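Local coordinates for protein 6-phosphogluconolactonase (Shewanella baltica, PDB 3NWP) that probably hydrolyses 6-phosphogluconolactone to 6-phosphogluconate, the second step of the oxidative pentose phosphate pathway, at residues Arg103-Met108 / Ile176-Ser181; Val133-Gly138 / His142-Phe147; Glu154-Leu157 / Cys163-Thr166; Ser200-Ala205 / Ala218-Arg223. One frame throughout, in Å; residues are numbered along the deposited sequence. Where two conformers were deposited one is given.

Contact 1. Residues Arg103-Met108 / Ile176-Ser181; sequences RGLKNM and ITLSKS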
# COMPACT_ATOMS: atom_id res chain seq x y z
N ARG A 103 -5.72 -12.07 -1.44
CA ARG A 103 -5.25 -12.73 -0.23
C ARG A 103 -4.97 -11.71 0.83
O ARG A 103 -4.19 -10.78 0.58
CB ARG A 103 -3.97 -13.51 -0.53
CG ARG A 103 -3.53 -14.37 0.67
CD ARG A 103 -4.15 -15.73 0.63
NE ARG A 103 -3.47 -16.54 -0.36
CZ ARG A 103 -3.80 -17.79 -0.67
NH1 ARG A 103 -4.83 -18.38 -0.08
NH2 ARG A 103 -3.09 -18.43 -1.59
N GLY A 104 -5.61 -11.82 2.00
CA GLY A 104 -5.32 -10.93 3.09
C GLY A 104 -4.08 -11.40 3.83
O GLY A 104 -3.41 -12.36 3.44
N LEU A 105 -3.81 -10.70 4.92
CA LEU A 105 -2.67 -11.00 5.79
C LEU A 105 -3.08 -11.62 7.12
O LEU A 105 -2.27 -12.34 7.71
CB LEU A 105 -1.85 -9.76 6.04
CG LEU A 105 -1.31 -9.04 4.79
CD1 LEU A 105 -0.55 -7.75 5.10
CD2 LEU A 105 -0.37 -9.92 4.03
N LYS A 106 -4.25 -11.28 7.65
CA LYS A 106 -4.69 -11.87 8.94
C LYS A 106 -4.87 -13.37 8.79
O LYS A 106 -5.41 -13.86 7.78
CB LYS A 106 -6.02 -11.24 9.40
CG LYS A 106 -6.53 -11.71 10.75
CD LYS A 106 -5.63 -11.25 11.88
CE LYS A 106 -6.19 -11.53 13.29
NZ LYS A 106 -6.32 -12.97 13.64
N ASN A 107 -4.44 -14.11 9.82
CA ASN A 107 -4.68 -15.57 9.89
C ASN A 107 -5.01 -15.93 11.33
O ASN A 107 -5.14 -15.04 12.19
CB ASN A 107 -3.49 -16.37 9.34
CG ASN A 107 -2.21 -16.05 10.06
OD1 ASN A 107 -2.16 -16.02 11.32
ND2 ASN A 107 -1.15 -15.78 9.27
N MSE A 108 -5.20 -17.24 11.59
CA MSE A 108 -5.72 -17.66 12.89
C MSE A 108 -4.79 -17.47 14.09
O MSE A 108 -5.25 -17.53 15.25
CB MSE A 108 -6.26 -19.09 12.83
CG MSE A 108 -7.61 -19.18 12.09
SE MSE A 108 -9.06 -18.08 12.89
CE MSE A 108 -9.12 -18.88 14.69
N ILE A 176 0.72 -6.36 11.00
CA ILE A 176 1.59 -7.04 10.06
C ILE A 176 1.80 -6.04 8.93
O ILE A 176 0.91 -5.26 8.59
CB ILE A 176 0.95 -8.35 9.61
CG1 ILE A 176 1.86 -9.13 8.70
CG2 ILE A 176 -0.40 -8.12 8.96
CD1 ILE A 176 1.62 -10.63 8.87
N THR A 177 2.99 -6.04 8.39
CA THR A 177 3.31 -5.15 7.27
C THR A 177 4.11 -5.88 6.23
O THR A 177 5.04 -6.64 6.55
CB THR A 177 4.06 -3.91 7.79
OG1 THR A 177 4.13 -2.90 6.74
CG2 THR A 177 5.49 -4.21 8.26
N LEU A 178 3.91 -5.51 4.98
CA LEU A 178 4.91 -5.86 3.98
C LEU A 178 6.18 -5.11 4.32
O LEU A 178 6.18 -4.01 4.82
CB LEU A 178 4.41 -5.56 2.54
CG LEU A 178 3.18 -6.29 2.04
CD1 LEU A 178 3.01 -6.10 0.48
CD2 LEU A 178 3.12 -7.76 2.43
N SER A 179 7.31 -5.72 4.00
CA SER A 179 8.62 -5.15 4.23
C SER A 179 9.00 -4.13 3.17
O SER A 179 8.41 -4.09 2.11
CB SER A 179 9.69 -6.24 4.22
OG SER A 179 9.70 -6.93 2.97
N LYS A 180 9.98 -3.29 3.49
CA LYS A 180 10.53 -2.41 2.47
C LYS A 180 11.03 -3.18 1.27
O LYS A 180 10.76 -2.81 0.10
CB LYS A 180 11.63 -1.53 3.06
CG LYS A 180 12.17 -0.48 2.10
CD LYS A 180 13.56 -0.01 2.54
CE LYS A 180 14.65 -0.97 2.11
NZ LYS A 180 15.97 -0.55 2.69
N SER A 181 11.77 -4.25 1.49
CA SER A 181 12.30 -5.01 0.37
C SER A 181 11.16 -5.50 -0.54
O SER A 181 11.27 -5.46 -1.78
CB SER A 181 13.20 -6.15 0.83
OG SER A 181 12.51 -7.02 1.66
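No ring or other flat group stands between L105 and its two partners, I176 and L178; aliphatic branches alone make the contact. The planar group closest along the loop, the amide of N107, has both ends bonded, ND2 donating to G115 O of helix 112-122 and OD1 accepting from F109 N. L105 turns its side chain at strand 175-178 with CG anti to its carbonyl carbon (chi1 -56°), which carries CD1 and CD2 toward the strand. Its CB lies 3.6 Å from I176 CG2, the methyl branch of the isoleucine, and L105 CD1 reaches the same I176 CG2 at 3.9 Å. That branch is thus gripped by two carbons of one leucine, while the other methyl, L105 CD2, runs on to L178 CD2 at 4.4 Å, a looser approach. I176 and L178 are two apart on the strand, and T177 between them points away, its OG1 donating to L178 O over 3.0 Å and accepting from S145 N. On the loop, K106 curls over to the carbonyl of the following residue, NZ donating to N107 O (2.8 Å), and forms a cation-pi pair with W75. The contact is wholly apolar and buried, and it lays the loop that follows strand 101-102 against the sheet. Strand 175-178 runs antiparallel between strands 66-74 and 163-166; L105 also packs on T69 and E73 of the former, I176 touches A119 of helix 112-122, and S179 caps the start of helix 180-184.

Contact 2. Residues Val133-Gly138 / His142-Phe147; sequences VVLGMG and HTCSWF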
# COMPACT_ATOMS: atom_id res chain seq x y z
N VAL A 133 1.78 -0.85 -6.63
CA VAL A 133 1.62 -0.69 -5.18
C VAL A 133 1.01 0.65 -4.92
O VAL A 133 1.52 1.68 -5.39
CB VAL A 133 2.97 -0.78 -4.49
CG1 VAL A 133 2.88 -0.48 -2.97
CG2 VAL A 133 3.61 -2.15 -4.72
N VAL A 134 -0.07 0.70 -4.14
CA VAL A 134 -0.76 1.93 -3.78
C VAL A 134 -0.58 2.12 -2.28
O VAL A 134 -0.98 1.28 -1.47
CB VAL A 134 -2.24 1.90 -4.12
CG1 VAL A 134 -2.85 3.32 -3.88
CG2 VAL A 134 -2.47 1.43 -5.57
N LEU A 135 0.12 3.21 -1.92
CA LEU A 135 0.44 3.57 -0.57
C LEU A 135 -0.35 4.79 -0.04
O LEU A 135 -0.79 5.65 -0.83
CB LEU A 135 1.96 3.83 -0.43
CG LEU A 135 2.89 2.68 -0.79
CD1 LEU A 135 4.36 3.21 -0.54
CD2 LEU A 135 2.58 1.49 0.15
N GLY A 136 -0.41 4.90 1.28
CA GLY A 136 -0.81 6.12 1.95
C GLY A 136 0.32 6.58 2.85
O GLY A 136 1.38 5.96 2.94
N MSE A 137 0.08 7.71 3.49
CA MSE A 137 1.06 8.27 4.43
C MSE A 137 0.29 8.86 5.58
O MSE A 137 -0.65 9.62 5.40
CB MSE A 137 1.87 9.32 3.74
CG MSE A 137 2.96 10.03 4.59
SE MSE A 137 3.68 11.61 3.85
CE MSE A 137 2.14 12.62 4.10
N GLY A 138 0.75 8.55 6.81
CA GLY A 138 0.15 9.14 8.00
C GLY A 138 0.70 10.53 8.28
O GLY A 138 1.68 10.97 7.70
N HIS A 142 4.52 7.88 8.62
CA HIS A 142 4.51 6.43 8.43
C HIS A 142 3.88 6.09 7.09
O HIS A 142 3.10 6.89 6.54
CB HIS A 142 3.80 5.66 9.58
CG HIS A 142 2.33 5.44 9.42
ND1 HIS A 142 1.38 6.32 9.89
CD2 HIS A 142 1.65 4.40 8.88
CE1 HIS A 142 0.17 5.83 9.64
NE2 HIS A 142 0.31 4.67 9.03
N THR A 143 4.24 4.92 6.58
CA THR A 143 3.56 4.30 5.44
C THR A 143 3.51 2.81 5.74
O THR A 143 4.16 2.33 6.64
CB THR A 143 4.26 4.62 4.12
OG1 THR A 143 3.46 4.14 3.04
CG2 THR A 143 5.65 3.97 3.99
N CYS A 144 2.68 2.07 5.01
CA CYS A 144 2.44 0.65 5.41
C CYS A 144 2.18 0.63 6.91
O CYS A 144 1.40 1.46 7.41
CB CYS A 144 3.57 -0.27 4.95
SG CYS A 144 3.83 -0.21 3.14
N SER A 145 2.76 -0.33 7.66
CA SER A 145 2.84 -0.21 9.11
C SER A 145 4.29 -0.06 9.55
O SER A 145 4.74 -0.65 10.56
CB SER A 145 2.07 -1.34 9.88
OG SER A 145 0.67 -1.06 9.89
N TRP A 146 5.03 0.76 8.81
CA TRP A 146 6.39 1.18 9.13
C TRP A 146 6.28 2.41 9.98
O TRP A 146 6.15 3.52 9.47
CB TRP A 146 7.24 1.49 7.88
CG TRP A 146 7.30 0.48 6.78
CD1 TRP A 146 6.88 -0.86 6.79
CD2 TRP A 146 7.74 0.74 5.45
NE1 TRP A 146 7.07 -1.41 5.55
CE2 TRP A 146 7.55 -0.44 4.70
CE3 TRP A 146 8.24 1.88 4.81
CZ2 TRP A 146 7.90 -0.51 3.35
CZ3 TRP A 146 8.57 1.79 3.45
CH2 TRP A 146 8.36 0.62 2.75
N PHE A 147 6.24 2.23 11.29
CA PHE A 147 5.96 3.32 12.19
C PHE A 147 7.24 3.77 12.89
O PHE A 147 7.99 2.92 13.41
CB PHE A 147 4.98 2.88 13.26
CG PHE A 147 3.55 2.91 12.84
CD1 PHE A 147 2.80 4.06 12.96
CD2 PHE A 147 2.93 1.76 12.34
CE1 PHE A 147 1.48 4.08 12.60
CE2 PHE A 147 1.63 1.80 11.94
CZ PHE A 147 0.89 2.96 12.08
O HOH W 1 0.44 2.61 3.08
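Two direct hydrogen bonds tie T143 and H142 to the glycine-containing turn that follows strand 132-135. T143, whose OG1 is anti to its own backbone N (chi1 -173°), donates to G136 O over 2.8 Å, meeting it almost head-on with a C=O...donor angle of 169°. The second is purely backbone, G138 N to H142 O at 2.9 Å, and that carbonyl also receives a CA-H...O contact from M137 CA at 3.2 Å. One water joins the two segments, accepting from G136 N and from C144 N at 3.0 Å each.

The imidazole of H142 is sandwiched. G138 N lies 3.8 Å above one face, toward the rim, whereas F147 CE1 sits 3.4 Å over the centre of the opposite face; C144 O meets the ring edge in plane. H142 ND1 is bonded to D140 OD1, which, with the two covered faces, probably helps to hold the ring's rotation. A side chain at G138 would run into this ring.

Apolar contact is confined to L135, whose CD2 touches C144 SG at 3.7 Å while the leucine lies across the T143 hydroxyl. An alanine at T143 is likely to leave G136 O without its side-chain donor and to open a small gap beside L135.

The sequence here is consistent with the glycine-rich GxGxDGH motif of 6-phosphogluconolactonases, which in relatives borders the substrate site. Strand 132-135 lies between strands 39-43 and 189-194, both parallel to it; M137 packs on L191 and L193 of the latter, C144 on I183 of helix 180-184 and T177 of strand 175-178.

Contact 3. Residues Glu154-Leu157 / Cys163-Thr166; sequences ENAL and CVAT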
# COMPACT_ATOMS: atom_id res chain seq x y z
N GLU A 154 13.41 -0.90 12.12
CA GLU A 154 14.60 -1.34 11.39
C GLU A 154 14.43 -2.71 10.73
O GLU A 154 14.88 -2.91 9.59
CB GLU A 154 15.82 -1.30 12.32
CG GLU A 154 17.16 -1.43 11.59
CD GLU A 154 17.51 -0.22 10.65
OE1 GLU A 154 16.67 0.66 10.40
OE2 GLU A 154 18.65 -0.17 10.16
N ASN A 155 13.80 -3.65 11.43
CA ASN A 155 13.48 -4.92 10.85
C ASN A 155 12.62 -4.75 9.57
O ASN A 155 12.91 -5.34 8.54
CB ASN A 155 12.83 -5.89 11.84
CG ASN A 155 12.80 -7.30 11.30
OD1 ASN A 155 13.78 -7.73 10.67
ND2 ASN A 155 11.72 -8.00 11.52
N ALA A 156 11.56 -4.00 9.68
CA ALA A 156 10.72 -3.78 8.49
C ALA A 156 11.52 -3.21 7.34
O ALA A 156 11.29 -3.56 6.19
CB ALA A 156 9.54 -2.90 8.83
N LEU A 157 12.45 -2.30 7.65
CA LEU A 157 13.24 -1.60 6.62
C LEU A 157 14.36 -2.42 6.02
O LEU A 157 14.90 -2.07 4.98
CB LEU A 157 13.79 -0.27 7.18
CG LEU A 157 12.74 0.74 7.61
CD1 LEU A 157 13.45 1.93 8.21
CD2 LEU A 157 11.81 1.13 6.40
N CYS A 163 6.94 -10.12 4.86
CA CYS A 163 6.16 -9.37 5.84
C CYS A 163 6.65 -9.67 7.24
O CYS A 163 7.22 -10.74 7.51
CB CYS A 163 4.70 -9.58 5.67
SG CYS A 163 4.18 -11.27 5.67
N VAL A 164 6.45 -8.69 8.11
CA VAL A 164 6.90 -8.77 9.49
C VAL A 164 5.89 -8.11 10.38
O VAL A 164 5.06 -7.31 9.92
CB VAL A 164 8.25 -8.15 9.73
CG1 VAL A 164 9.35 -8.86 8.91
CG2 VAL A 164 8.25 -6.64 9.50
N ALA A 165 5.96 -8.44 11.67
CA ALA A 165 5.10 -7.79 12.64
C ALA A 165 5.67 -6.48 13.07
O ALA A 165 6.88 -6.31 13.21
CB ALA A 165 4.87 -8.71 13.91
N THR A 166 4.81 -5.52 13.37
CA THR A 166 5.23 -4.29 14.02
C THR A 166 4.20 -3.86 15.07
O THR A 166 3.02 -4.22 14.98
CB THR A 166 5.47 -3.08 13.03
OG1 THR A 166 4.20 -2.62 12.56
CG2 THR A 166 6.39 -3.49 11.87
O HOH W 2 9.45 -7.18 12.96
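N155 opens the contact from the helix with its amide, whose ND2 lies 3.6 Å from V164 CG1, its side chain running obliquely to that of V164. CG is anti to the backbone N (chi1 -167°), which carries the amide out over the strand. The same N155 ND2 donates to a water at 2.8 Å, and this water in turn donates to A165 O over 2.7 Å, so the helix and strand are joined through solvent at their exposed margin.

One residue on, A156 turns to the buried side. V164 CG2 sits 3.9 Å from A156 CA and 4.0 Å from A156 CB, close against the helix backbone where a small side chain allows it; T166 CG2 adds a longer approach to A156 CB at 4.4 Å. V164 therefore divides its two branches, CG1 to the amide of N155 and CG2 to A156. Beyond, L157 turns to V211.

Strand 163-166 pairs antiparallel with strand 175-178, and T166 OG1 donates to S145 O on the loop 142-147. With no direct hydrogen bond between residues 154-157 and 163-166, the join combines a small apolar patch with a water bridge beside it: methyl packing plus one water-mediated link.

Contact 4. Residues Ser200-Ala205 / Ala218-Arg223; sequences SVYRQA and AVLAQR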
# COMPACT_ATOMS: atom_id res chain seq x y z
N SER A 200 1.28 19.29 3.72
CA SER A 200 2.31 19.83 4.61
C SER A 200 3.27 18.73 5.10
O SER A 200 4.48 18.91 5.11
CB SER A 200 1.64 20.51 5.82
OG SER A 200 2.63 21.00 6.72
N VAL A 201 2.71 17.59 5.50
CA VAL A 201 3.52 16.44 5.97
C VAL A 201 4.39 15.88 4.86
O VAL A 201 5.52 15.51 5.06
CB VAL A 201 2.61 15.37 6.63
CG1 VAL A 201 3.38 14.10 7.00
CG2 VAL A 201 1.87 16.01 7.84
N TYR A 202 3.84 15.80 3.64
CA TYR A 202 4.64 15.37 2.46
C TYR A 202 5.84 16.32 2.25
O TYR A 202 6.96 15.88 2.03
CB TYR A 202 3.74 15.29 1.21
CG TYR A 202 4.51 15.15 -0.08
CD1 TYR A 202 5.16 13.97 -0.44
CD2 TYR A 202 4.52 16.18 -0.97
CE1 TYR A 202 5.86 13.86 -1.63
CE2 TYR A 202 5.21 16.07 -2.16
CZ TYR A 202 5.87 14.90 -2.47
OH TYR A 202 6.55 14.86 -3.66
N ARG A 203 5.60 17.62 2.30
CA ARG A 203 6.70 18.58 2.16
C ARG A 203 7.73 18.37 3.29
O ARG A 203 8.94 18.45 3.04
CB ARG A 203 6.15 20.03 2.17
CG ARG A 203 5.27 20.35 0.97
CD ARG A 203 5.99 20.39 -0.32
NE ARG A 203 7.07 21.40 -0.31
CZ ARG A 203 7.88 21.65 -1.33
NH1 ARG A 203 7.70 21.07 -2.52
NH2 ARG A 203 8.82 22.57 -1.17
N GLN A 204 7.27 18.12 4.51
CA GLN A 204 8.21 17.79 5.59
C GLN A 204 9.00 16.54 5.27
O GLN A 204 10.21 16.45 5.53
CB GLN A 204 7.52 17.58 6.92
CG GLN A 204 6.91 18.81 7.49
CD GLN A 204 6.26 18.50 8.81
OE1 GLN A 204 5.13 18.05 8.86
NE2 GLN A 204 7.01 18.64 9.88
N ALA A 205 8.33 15.52 4.72
CA ALA A 205 9.03 14.32 4.37
C ALA A 205 10.17 14.58 3.40
O ALA A 205 11.22 13.98 3.51
CB ALA A 205 8.05 13.25 3.76
N ALA A 218 11.67 6.20 2.92
CA ALA A 218 12.30 5.04 2.31
C ALA A 218 11.80 4.77 0.89
O ALA A 218 12.55 4.28 0.05
CB ALA A 218 12.12 3.78 3.19
N VAL A 219 10.56 5.17 0.63
CA VAL A 219 9.94 5.13 -0.69
C VAL A 219 10.29 6.37 -1.53
O VAL A 219 10.69 6.25 -2.68
CB VAL A 219 8.42 4.99 -0.56
CG1 VAL A 219 7.72 5.18 -1.90
CG2 VAL A 219 8.07 3.59 0.03
N LEU A 220 10.25 7.54 -0.89
CA LEU A 220 10.48 8.81 -1.63
C LEU A 220 11.91 9.06 -2.02
O LEU A 220 12.15 9.72 -3.03
CB LEU A 220 9.99 9.99 -0.83
CG LEU A 220 8.50 9.99 -0.45
CD1 LEU A 220 8.07 11.22 0.36
CD2 LEU A 220 7.58 9.79 -1.70
N ALA A 221 12.85 8.54 -1.23
CA ALA A 221 14.26 8.89 -1.41
C ALA A 221 14.95 8.02 -2.42
O ALA A 221 16.01 8.41 -2.96
CB ALA A 221 14.99 8.87 -0.08
N GLN A 222 14.42 6.86 -2.73
CA GLN A 222 15.03 5.91 -3.65
C GLN A 222 14.68 6.24 -5.12
O GLN A 222 13.69 6.93 -5.37
CB GLN A 222 14.69 4.47 -3.26
CG GLN A 222 13.20 4.12 -3.27
CD GLN A 222 12.65 3.96 -4.67
OE1 GLN A 222 13.29 3.34 -5.54
NE2 GLN A 222 11.45 4.52 -4.90
N ARG A 223 15.54 5.77 -6.04
CA ARG A 223 15.48 6.09 -7.46
C ARG A 223 15.24 4.97 -8.41
O ARG A 223 15.21 5.22 -9.62
CB ARG A 223 16.86 6.65 -7.86
CG ARG A 223 17.23 7.82 -7.02
CD ARG A 223 16.19 8.91 -7.24
NE ARG A 223 16.69 10.15 -6.72
CZ ARG A 223 17.67 10.84 -7.29
NH1 ARG A 223 18.23 10.43 -8.44
NH2 ARG A 223 18.09 11.95 -6.72
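L220 and Y202 come together through two differently turned side chains. In L220, CG is anti to the carbonyl carbon (chi1 -59°) and CD1 continues the extended line of CA, CB and CG, which drives that methyl straight out toward helix 196-206. Y202 has CG anti to its backbone N (chi1 168°), swinging the ring to the same point. L220 CD1 is 4.0 Å from Y202 CE1, 4.1 Å from Y202 CD1 and 4.0 Å from A205 CB, so this one methyl serves both helix residues. Y202 and A205 are three apart, nearly one turn along the helix, and the methyl meets the tyrosine ring obliquely and the alanine methyl beside it. No polar atom takes part.

Helix 196-206 and helix 217-220 both belong to the connection between strands 189-194 and 227-232, neighbouring parallel strands of the sheet, which makes this a beta-alpha-beta crossover of the Rossmann-like fold of the family. Y202 is packed on L193 and V229, one from each of these strands.

Further along, Q222 folds back, NE2 donating to V219 O over 2.9 Å with the N-H...acceptor angle at 159°, in the carbonyl plane; its OE1 accepts from T225 N. The end of helix 196-206 is held by R217, which donates to A205 O through NE and to Q204 O through NH2. A hexaethylene glycol, probably from the crystallisation liquor, lies about 4 Å from the Y202 side chain and also bonds R203 NH1.

Overall arrangement
Contacts 1, 2 and 3 meet around W146 and strand 175-178. Contacts 1 and 3 are the closest pair, with centres 10 Å apart, and T177 N bonds V164 O at 2.9 Å between their neighbouring strands. W146 of contact 2 donates through NE1 to L178 O of contact 1 (2.8 Å) and rests on A156 of contact 3. Contact 4 lies on the far side of contact 2, about 11 Å from it between centres, where M137 CE touches V201 CG1 at 3.5 Å; from contact 1 it is about 23 Å away. Contact 2, with its glycine-rich loop and H142, probably borders the substrate site, as in relatives, and sits between the others.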